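Local coordinates for erythrocyte membrane protein 1 (Plasmodium falciparum, PDB 2XU0) that probably binds host cell surface receptors, as the N-terminal segment and first Duffy-binding-like domain of a malaria parasite adhesin involved in rosetting, at residues K20-V25 / N434-G439; E27-K32 / E419-K424; D332-E337 / D375-Y380; H352-T357 / K468-Y473. The protein carries 10 engineered substitutions. All blocks are in the same frame, centred on the assembly; numbering follows the deposited sequence. Where two conformers were deposited one is given.

Interaction 1: residues K20-V25 / N434-G439; sequences KSARNV and NLLNNG
Asn438 ND2 donates to Lys20 O across 3.1 Å, with an N-H...O angle of 153°. The acceptor lies close to the amide plane of Asn438, but the donor stands above the carbonyl plane of Lys20, 60° out of it. Leu435 CD2 also packs on this carbonyl, 3.2 Å from Lys20 O. A second bond, weak and bent, runs from Ala22 N to Leu435 O at 3.2 Å. It gives a partner to a backbone N-H in the first turn of helix 22-39. Ser21 is the N-cap of that helix. Its OG accepts from Asn24 N at 3.2 Å, and Glu17 is the stronger partner of the same hydroxyl. Chi1 of 71° sets OG between the backbone N and the carbonyl carbon, within reach of Asn24 N. Ala22 CB rests on Leu435 CB at 3.8 Å. Val25 CG1 meets Leu435 CD1 at 3.8 Å, and the Val25 and Leu435 side chains cross at about a right angle. The start of helix 22-39, in the N-terminal segment, is thus joined to the end of helix 429-437. Helix 311-338 touches both through Glu317 and Phe316, Tyr426 packs on Val25 and Leu435, and strand 279-281 borders Arg23 and Asn24.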
# COMPACT_ATOMS: atom_id res chain seq x y z
N LYS A 20 -11.44 12.75 3.97
CA LYS A 20 -10.82 13.11 2.69
C LYS A 20 -9.41 12.53 2.53
O LYS A 20 -8.63 13.03 1.71
CB LYS A 20 -10.87 14.63 2.45
CG LYS A 20 -12.24 15.14 2.01
CD LYS A 20 -12.21 16.65 1.87
CE LYS A 20 -13.56 17.24 1.54
NZ LYS A 20 -13.59 18.71 1.80
N SER A 21 -9.08 11.43 3.26
CA SER A 21 -7.80 10.73 3.07
C SER A 21 -7.96 10.00 1.75
O SER A 21 -9.11 9.71 1.35
CB SER A 21 -7.57 9.71 4.20
OG SER A 21 -8.45 8.60 4.09
N ALA A 22 -6.84 9.72 1.04
CA ALA A 22 -6.92 9.02 -0.25
C ALA A 22 -7.57 7.70 -0.10
O ALA A 22 -8.37 7.36 -0.95
CB ALA A 22 -5.52 8.86 -0.89
N ARG A 23 -7.25 6.92 0.98
CA ARG A 23 -7.89 5.64 1.23
C ARG A 23 -9.41 5.77 1.28
O ARG A 23 -10.09 5.00 0.63
CB ARG A 23 -7.34 4.94 2.50
CG ARG A 23 -7.91 3.50 2.66
CD ARG A 23 -7.38 2.74 3.88
NE ARG A 23 -7.75 3.38 5.15
CZ ARG A 23 -8.91 3.18 5.78
NH1 ARG A 23 -9.83 2.37 5.27
NH2 ARG A 23 -9.17 3.82 6.91
N ASN A 24 -9.94 6.71 2.05
CA ASN A 24 -11.38 6.93 2.16
C ASN A 24 -12.01 7.35 0.85
O ASN A 24 -13.04 6.80 0.46
CB ASN A 24 -11.72 7.93 3.32
CG ASN A 24 -11.69 7.27 4.65
OD1 ASN A 24 -12.02 6.09 4.76
ND2 ASN A 24 -11.26 7.98 5.69
N VAL A 25 -11.37 8.30 0.14
CA VAL A 25 -11.91 8.77 -1.15
C VAL A 25 -11.89 7.63 -2.19
O VAL A 25 -12.88 7.44 -2.88
CB VAL A 25 -11.19 10.06 -1.63
CG1 VAL A 25 -11.48 10.37 -3.10
CG2 VAL A 25 -11.55 11.24 -0.72
N ASN A 434 -3.40 16.46 -2.21
CA ASN A 434 -4.07 16.89 -0.97
C ASN A 434 -4.64 15.67 -0.26
O ASN A 434 -4.60 15.62 0.95
CB ASN A 434 -5.25 17.86 -1.25
CG ASN A 434 -4.91 19.21 -1.83
OD1 ASN A 434 -5.74 19.85 -2.48
ND2 ASN A 434 -3.71 19.72 -1.57
N LEU A 435 -5.15 14.68 -1.02
CA LEU A 435 -5.68 13.43 -0.43
C LEU A 435 -4.54 12.65 0.26
O LEU A 435 -4.76 12.08 1.34
CB LEU A 435 -6.32 12.55 -1.52
CG LEU A 435 -7.50 13.13 -2.32
CD1 LEU A 435 -8.13 12.06 -3.23
CD2 LEU A 435 -8.54 13.83 -1.42
N LEU A 436 -3.33 12.65 -0.34
CA LEU A 436 -2.17 11.98 0.23
C LEU A 436 -1.76 12.67 1.53
O LEU A 436 -1.47 11.98 2.51
CB LEU A 436 -0.99 11.87 -0.77
CG LEU A 436 -1.25 11.08 -2.06
CD1 LEU A 436 -0.03 11.08 -2.91
CD2 LEU A 436 -1.75 9.64 -1.79
N ASN A 437 -1.79 14.01 1.55
CA ASN A 437 -1.54 14.84 2.76
C ASN A 437 -2.49 14.45 3.88
O ASN A 437 -2.13 14.52 5.05
CB ASN A 437 -1.78 16.35 2.45
CG ASN A 437 -0.72 16.96 1.57
OD1 ASN A 437 0.27 16.31 1.23
ND2 ASN A 437 -0.93 18.21 1.12
N ASN A 438 -3.71 14.05 3.52
CA ASN A 438 -4.78 13.74 4.46
C ASN A 438 -4.76 12.35 5.03
O ASN A 438 -5.66 12.03 5.79
CB ASN A 438 -6.13 13.98 3.80
CG ASN A 438 -6.42 15.41 3.51
OD1 ASN A 438 -5.95 16.31 4.20
ND2 ASN A 438 -7.23 15.65 2.48
N GLY A 439 -3.80 11.52 4.63
CA GLY A 439 -3.73 10.13 5.10
C GLY A 439 -3.55 9.99 6.59
O GLY A 439 -3.07 10.92 7.24

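Interaction 2: residues E27-K32 / E419-K424; sequences ENIGIK and ENLDKK
Ile29 carries the apolar part of this contact, meeting both Asn420 and Leu421. Its CG2 branch presses on Asn420 CB at 3.5 Å, the two side chains sliding past each other in opposite directions. Its other branch ends on a leucine methyl, with Ile29 CD1 3.9 Å from Leu421 CD2. CG1 lies anti to the carbonyl carbon (chi1 -59°) and CG2 anti to the backbone N, which lets the two branches reach different neighbours. Mixed contacts come next. The Lys32 chain crosses Asn420, with Lys32 CD 4.0 Å from Asn420 OD1. The amide nitrogen of Asn420 is held within its own helix, by Glu416 O. The Lys424 ammonium comes up to the isoleucine, NZ standing 4.0 Å from Ile29 CG1. The last group is electrostatic. Lys32 NZ and Lys424 NZ approach tip to tip at 3.9 Å, both chains bent at chi4. These like charges probably repel. The helix segments 27-32 and 419-423 run at 128° to each other, 10.7 Å apart at their axes. Helix 371-407 packs on Leu421 through Tyr398. Strand 279-281 flanks helix 22-39, where Arg280 touches Glu27 and Ile31.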
# COMPACT_ATOMS: atom_id res chain seq x y z
N GLU A 27 -11.86 4.28 -1.64
CA GLU A 27 -12.82 3.27 -1.16
C GLU A 27 -14.26 3.69 -1.56
O GLU A 27 -15.08 2.85 -1.98
CB GLU A 27 -12.76 3.16 0.37
CG GLU A 27 -11.68 2.23 0.90
CD GLU A 27 -12.06 0.77 0.90
OE1 GLU A 27 -13.02 0.39 0.20
OE2 GLU A 27 -11.33 -0.01 1.55
N ASN A 28 -14.53 4.97 -1.46
CA ASN A 28 -15.85 5.47 -1.84
C ASN A 28 -16.12 5.35 -3.33
O ASN A 28 -17.25 5.03 -3.71
CB ASN A 28 -16.14 6.82 -1.26
CG ASN A 28 -16.48 6.75 0.20
OD1 ASN A 28 -17.41 6.05 0.61
ND2 ASN A 28 -15.72 7.44 1.03
N ILE A 29 -15.09 5.52 -4.16
CA ILE A 29 -15.28 5.32 -5.59
C ILE A 29 -15.34 3.82 -5.88
O ILE A 29 -16.16 3.40 -6.68
CB ILE A 29 -14.26 6.11 -6.46
CG1 ILE A 29 -14.36 7.61 -6.17
CG2 ILE A 29 -14.47 5.81 -7.95
CD1 ILE A 29 -13.12 8.43 -6.60
N GLY A 30 -14.54 3.02 -5.15
CA GLY A 30 -14.52 1.56 -5.24
C GLY A 30 -15.88 0.92 -5.01
O GLY A 30 -16.23 -0.04 -5.69
N ILE A 31 -16.64 1.44 -4.04
CA ILE A 31 -18.01 0.99 -3.71
C ILE A 31 -18.88 1.16 -4.94
O ILE A 31 -19.65 0.26 -5.27
CB ILE A 31 -18.65 1.85 -2.55
CG1 ILE A 31 -18.01 1.54 -1.22
CG2 ILE A 31 -20.18 1.61 -2.47
CD1 ILE A 31 -18.57 2.33 -0.14
N LYS A 32 -18.81 2.35 -5.60
CA LYS A 32 -19.62 2.63 -6.78
C LYS A 32 -19.27 1.66 -7.91
O LYS A 32 -20.18 1.09 -8.50
CB LYS A 32 -19.45 4.08 -7.24
CG LYS A 32 -19.94 5.11 -6.26
CD LYS A 32 -20.27 6.42 -6.99
CE LYS A 32 -20.84 7.47 -6.07
NZ LYS A 32 -19.78 8.14 -5.26
N GLU A 419 -13.09 8.16 -14.50
CA GLU A 419 -14.25 9.02 -14.83
C GLU A 419 -14.74 9.67 -13.52
O GLU A 419 -14.92 10.88 -13.46
CB GLU A 419 -15.39 8.18 -15.47
CG GLU A 419 -15.77 8.59 -16.89
CD GLU A 419 -15.73 7.48 -17.93
OE1 GLU A 419 -16.48 6.48 -17.78
OE2 GLU A 419 -14.98 7.63 -18.92
N ASN A 420 -14.89 8.87 -12.44
CA ASN A 420 -15.31 9.34 -11.12
C ASN A 420 -14.34 10.29 -10.44
O ASN A 420 -14.80 11.19 -9.76
CB ASN A 420 -15.64 8.18 -10.20
CG ASN A 420 -17.06 7.72 -10.36
OD1 ASN A 420 -17.98 8.25 -9.73
ND2 ASN A 420 -17.27 6.75 -11.25
N LEU A 421 -13.01 10.08 -10.59
CA LEU A 421 -11.98 10.97 -10.02
C LEU A 421 -12.10 12.35 -10.65
O LEU A 421 -11.94 13.36 -9.96
CB LEU A 421 -10.55 10.45 -10.30
CG LEU A 421 -9.99 9.40 -9.39
CD1 LEU A 421 -8.68 8.90 -9.93
CD2 LEU A 421 -9.80 9.94 -7.96
N ASP A 422 -12.32 12.37 -11.96
CA ASP A 422 -12.51 13.58 -12.77
C ASP A 422 -13.75 14.35 -12.35
O ASP A 422 -13.65 15.56 -12.20
CB ASP A 422 -12.59 13.22 -14.26
CG ASP A 422 -12.90 14.40 -15.15
OD1 ASP A 422 -11.97 15.19 -15.43
OD2 ASP A 422 -14.06 14.52 -15.59
N LYS A 423 -14.90 13.65 -12.15
CA LYS A 423 -16.17 14.24 -11.70
C LYS A 423 -15.97 15.00 -10.40
O LYS A 423 -16.54 16.08 -10.24
CB LYS A 423 -17.26 13.16 -11.54
CG LYS A 423 -18.05 12.91 -12.83
CD LYS A 423 -19.01 11.74 -12.69
CE LYS A 423 -19.43 11.20 -14.04
NZ LYS A 423 -20.00 9.84 -13.92
N LYS A 424 -15.12 14.47 -9.51
CA LYS A 424 -14.71 15.11 -8.26
C LYS A 424 -13.51 16.04 -8.61
O LYS A 424 -13.23 16.23 -9.79
CB LYS A 424 -14.42 14.04 -7.20
CG LYS A 424 -15.61 13.11 -7.01
CD LYS A 424 -15.37 11.97 -6.03
CE LYS A 424 -16.63 11.18 -5.75
NZ LYS A 424 -17.11 10.43 -6.95

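Interaction 3: residues D332-E337 / D375-Y380; sequences DKVKKE and DQCIKY
Val334 sends its two methyls to different partners on the facing helix. CG1 lies 4.2 Å from Cys377 SG. CG2 meets Tyr380 CB at 3.6 Å and Gln376 CG at 3.8 Å. Tyr380 has its CG anti to the backbone N, chi1 178°, which leaves CB, CG and CD1 against this methyl. The methyl approaches the ring obliquely, neither over its face nor at its edge. In Gln376, chi1 of -149° lies off the staggered positions and the chain bends again at chi2. The amide is thereby brought beside Lys333, whose CD is 3.5 Å from Gln376 NE2, the side chains crossing at about a right angle. Lys333 itself folds at chi2 and chi4 and returns to its own helix, where NZ forms a salt bridge of 3.5 Å with Glu337 OE2. Glu337 CG sits 3.8 Å from Gln376 NE2. The paired helices are nearly antiparallel, 161° between segments whose axes approach to 9.3 Å. They are the late part of helix 311-338 and the early part of helix 371-407. The Cys377-Cys467 disulfide and Ser464 and Tyr466, all packed near Val334, bring the loop after helix 457-460 alongside.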
# COMPACT_ATOMS: atom_id res chain seq x y z
N ASP A 332 13.35 10.52 14.44
CA ASP A 332 13.61 10.16 15.84
C ASP A 332 15.04 9.65 16.05
O ASP A 332 15.67 10.04 17.04
CB ASP A 332 12.57 9.15 16.36
CG ASP A 332 11.20 9.76 16.59
OD1 ASP A 332 10.20 9.00 16.58
OD2 ASP A 332 11.12 11.00 16.79
N LYS A 333 15.57 8.85 15.10
CA LYS A 333 16.94 8.34 15.16
C LYS A 333 17.93 9.47 14.91
O LYS A 333 19.01 9.50 15.52
CB LYS A 333 17.15 7.18 14.17
CG LYS A 333 17.89 5.99 14.76
CD LYS A 333 19.41 6.16 14.71
CE LYS A 333 20.16 5.02 15.37
NZ LYS A 333 20.19 5.16 16.85
N VAL A 334 17.57 10.42 14.02
CA VAL A 334 18.41 11.59 13.74
C VAL A 334 18.43 12.49 14.99
O VAL A 334 19.51 12.93 15.41
CB VAL A 334 17.94 12.36 12.47
CG1 VAL A 334 18.53 13.76 12.40
CG2 VAL A 334 18.26 11.56 11.21
N LYS A 335 17.26 12.69 15.62
CA LYS A 335 17.16 13.49 16.82
C LYS A 335 18.04 12.93 17.96
O LYS A 335 18.76 13.71 18.57
CB LYS A 335 15.69 13.68 17.27
CG LYS A 335 15.55 14.82 18.27
CD LYS A 335 14.15 14.99 18.84
CE LYS A 335 14.14 16.20 19.74
NZ LYS A 335 12.77 16.63 20.12
N LYS A 336 18.03 11.60 18.20
CA LYS A 336 18.87 11.03 19.27
C LYS A 336 20.38 11.23 19.08
O LYS A 336 21.10 11.31 20.07
CB LYS A 336 18.48 9.59 19.66
CG LYS A 336 18.99 8.49 18.73
CD LYS A 336 18.69 7.10 19.29
CE LYS A 336 19.77 6.55 20.20
NZ LYS A 336 19.43 5.19 20.69
N GLU A 337 20.84 11.37 17.83
CA GLU A 337 22.24 11.62 17.50
C GLU A 337 22.57 13.12 17.36
O GLU A 337 23.75 13.46 17.31
CB GLU A 337 22.64 10.89 16.20
CG GLU A 337 22.37 9.39 16.20
CD GLU A 337 22.97 8.60 17.34
OE1 GLU A 337 24.19 8.72 17.59
OE2 GLU A 337 22.21 7.84 17.99
N ASP A 375 26.89 11.81 10.47
CA ASP A 375 26.68 10.46 9.90
C ASP A 375 25.19 10.08 9.77
O ASP A 375 24.81 9.47 8.77
CB ASP A 375 27.44 9.40 10.71
CG ASP A 375 28.92 9.69 10.93
OD1 ASP A 375 29.55 10.33 10.05
OD2 ASP A 375 29.46 9.27 11.98
N GLN A 376 24.36 10.43 10.78
CA GLN A 376 22.93 10.15 10.77
C GLN A 376 22.21 11.05 9.75
O GLN A 376 21.33 10.59 9.04
CB GLN A 376 22.35 10.29 12.18
CG GLN A 376 21.15 9.37 12.47
CD GLN A 376 21.43 7.91 12.19
OE1 GLN A 376 20.94 7.34 11.20
NE2 GLN A 376 22.22 7.28 13.04
N CYS A 377 22.64 12.31 9.66
CA CYS A 377 22.10 13.29 8.72
C CYS A 377 22.37 12.91 7.27
O CYS A 377 21.44 12.96 6.47
CB CYS A 377 22.60 14.69 9.05
SG CYS A 377 21.92 15.36 10.60
N ILE A 378 23.60 12.42 6.97
CA ILE A 378 24.04 11.94 5.66
C ILE A 378 23.15 10.77 5.23
O ILE A 378 22.60 10.81 4.13
CB ILE A 378 25.56 11.55 5.66
CG1 ILE A 378 26.50 12.78 5.81
CG2 ILE A 378 25.94 10.62 4.49
CD1 ILE A 378 26.97 13.53 4.53
N LYS A 379 22.98 9.77 6.12
CA LYS A 379 22.14 8.60 5.92
C LYS A 379 20.64 8.97 5.71
O LYS A 379 19.98 8.41 4.82
CB LYS A 379 22.27 7.65 7.11
CG LYS A 379 23.27 6.51 6.91
CD LYS A 379 23.59 5.80 8.23
CE LYS A 379 22.68 4.62 8.52
NZ LYS A 379 22.93 4.06 9.88
N TYR A 380 20.12 9.89 6.54
CA TYR A 380 18.74 10.36 6.44
C TYR A 380 18.55 11.10 5.11
O TYR A 380 17.55 10.88 4.43
CB TYR A 380 18.37 11.31 7.61
CG TYR A 380 16.97 11.86 7.52
CD1 TYR A 380 15.86 11.08 7.86
CD2 TYR A 380 16.73 13.14 7.03
CE1 TYR A 380 14.56 11.57 7.74
CE2 TYR A 380 15.43 13.65 6.92
CZ TYR A 380 14.35 12.85 7.26
OH TYR A 380 13.07 13.34 7.15

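Interaction 4: residues H352-T357 / K468-Y473; sequences HDCTQT and KTCPLY
Asp353 O is gripped by two donors, and it sits next to the cysteine that bonds to Cys470. Thr357 OG1 gives it a hydrogen bond of 2.6 Å, and Gln356 N gives one of 3.0 Å from the opposite face of the carbonyl plane. The Gln356 bond closes a type I turn from Asp353 to Gln356. The carboxylate of Asp353 folds over the same turn. Its OD1 accepts from Thr355 OG1 at 2.7 Å and from Thr355 N, both from one face, while OD2 takes the Gln356 amide. The turn therefore presents Cys354 on a well-braced backbone. Cys354 SG bonds to Cys470 SG at 2.0 Å with chi3 of -88°, close to the relaxed value for a disulfide. His352 CB lies 3.8 Å from Cys470 SG, and Pro471 CD lies 4.1 Å from Cys354 SG. Tyr346 of strand 345-346 packs on Cys354 and Pro471, and Val475 of strand 475-477 also touches Cys354. This is an Asx turn within a type I beta turn, pinned by a disulfide, in the cysteine-rich C-terminal part of a Duffy-binding-like domain.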
# COMPACT_ATOMS: atom_id res chain seq x y z
N HIS A 352 29.26 19.93 13.89
CA HIS A 352 29.71 20.99 14.80
C HIS A 352 28.95 20.90 16.11
O HIS A 352 27.75 20.56 16.12
CB HIS A 352 29.50 22.39 14.22
CG HIS A 352 30.16 22.63 12.89
ND1 HIS A 352 29.82 23.73 12.12
CD2 HIS A 352 31.11 21.92 12.25
CE1 HIS A 352 30.58 23.64 11.04
NE2 HIS A 352 31.37 22.57 11.07
N ASP A 353 29.63 21.22 17.23
CA ASP A 353 28.99 21.28 18.53
C ASP A 353 28.53 22.73 18.67
O ASP A 353 29.35 23.64 18.87
CB ASP A 353 29.95 20.85 19.66
CG ASP A 353 29.41 20.97 21.08
OD1 ASP A 353 28.22 21.33 21.25
OD2 ASP A 353 30.19 20.70 22.03
N CYS A 354 27.21 22.96 18.53
CA CYS A 354 26.60 24.29 18.57
C CYS A 354 26.77 25.02 19.91
O CYS A 354 26.74 26.26 19.94
CB CYS A 354 25.15 24.24 18.09
SG CYS A 354 24.93 23.52 16.44
N THR A 355 27.04 24.26 20.99
CA THR A 355 27.30 24.80 22.33
C THR A 355 28.70 25.44 22.42
O THR A 355 28.96 26.24 23.34
CB THR A 355 27.03 23.76 23.45
OG1 THR A 355 28.11 22.82 23.53
CG2 THR A 355 25.70 23.03 23.29
N GLN A 356 29.60 25.11 21.48
CA GLN A 356 30.97 25.64 21.43
C GLN A 356 31.34 26.20 20.04
O GLN A 356 32.53 26.41 19.76
CB GLN A 356 31.98 24.57 21.85
CG GLN A 356 31.74 24.05 23.27
CD GLN A 356 32.77 23.03 23.64
OE1 GLN A 356 33.93 23.36 23.96
NE2 GLN A 356 32.36 21.77 23.62
N THR A 357 30.33 26.46 19.17
CA THR A 357 30.52 26.96 17.81
C THR A 357 29.87 28.32 17.62
O THR A 357 28.76 28.57 18.11
CB THR A 357 30.03 25.91 16.77
OG1 THR A 357 30.80 24.72 16.94
CG2 THR A 357 30.14 26.37 15.32
N LYS A 468 20.25 21.10 10.48
CA LYS A 468 20.58 22.46 10.02
C LYS A 468 21.93 22.90 10.58
O LYS A 468 22.40 22.34 11.58
CB LYS A 468 19.48 23.47 10.40
CG LYS A 468 18.19 23.29 9.62
CD LYS A 468 17.11 24.25 10.10
CE LYS A 468 15.94 24.33 9.15
NZ LYS A 468 15.06 23.13 9.22
N THR A 469 22.57 23.90 9.91
CA THR A 469 23.85 24.46 10.37
C THR A 469 23.58 25.11 11.73
O THR A 469 22.46 25.56 11.97
CB THR A 469 24.40 25.51 9.37
OG1 THR A 469 23.45 26.56 9.18
CG2 THR A 469 24.78 24.90 8.02
N CYS A 470 24.59 25.15 12.62
CA CYS A 470 24.44 25.77 13.96
C CYS A 470 23.79 27.14 13.89
O CYS A 470 24.22 27.94 13.05
CB CYS A 470 25.80 25.89 14.65
SG CYS A 470 26.43 24.34 15.32
N PRO A 471 22.91 27.51 14.86
CA PRO A 471 22.45 28.91 14.93
C PRO A 471 23.70 29.81 15.01
O PRO A 471 24.63 29.47 15.74
CB PRO A 471 21.61 28.95 16.21
CG PRO A 471 21.17 27.53 16.40
CD PRO A 471 22.36 26.72 15.98
N LEU A 472 23.78 30.86 14.16
CA LEU A 472 24.91 31.79 13.95
C LEU A 472 25.84 32.15 15.11
O LEU A 472 27.05 32.23 14.90
CB LEU A 472 24.47 33.10 13.24
CG LEU A 472 23.98 32.99 11.79
CD1 LEU A 472 23.39 34.30 11.34
CD2 LEU A 472 25.12 32.59 10.84
N TYR A 473 25.27 32.44 16.29
CA TYR A 473 26.03 32.88 17.48
C TYR A 473 26.19 31.77 18.54
O TYR A 473 26.64 32.05 19.66
CB TYR A 473 25.38 34.15 18.07
CG TYR A 473 24.95 35.14 17.01
CD1 TYR A 473 23.61 35.34 16.72
CD2 TYR A 473 25.90 35.78 16.20
CE1 TYR A 473 23.21 36.20 15.70
CE2 TYR A 473 25.51 36.63 15.17
CZ TYR A 473 24.17 36.85 14.92
OH TYR A 473 23.81 37.69 13.90

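From the N terminus, helix 22-39 makes the first two contacts. Interaction 1 joins its start to helix 429-437 and closes the longer loop; interaction 2 joins its next turns to helix 415-423 and nests inside that loop. Together they fasten the N-terminal segment to the C-terminal subdomain, with centres about 13 Å apart. Interaction 3 closes a much shorter loop, nested within both, by pairing helices 311-338 and 371-407. Interaction 4 links a loop before helix 371-407 to the chain beyond helix 457-460, so it crosses the other three. Interactions 3 and 4 lie about 17 Å apart between centres, whereas interactions 2 and 3 lie on opposite sides of the chain's centre.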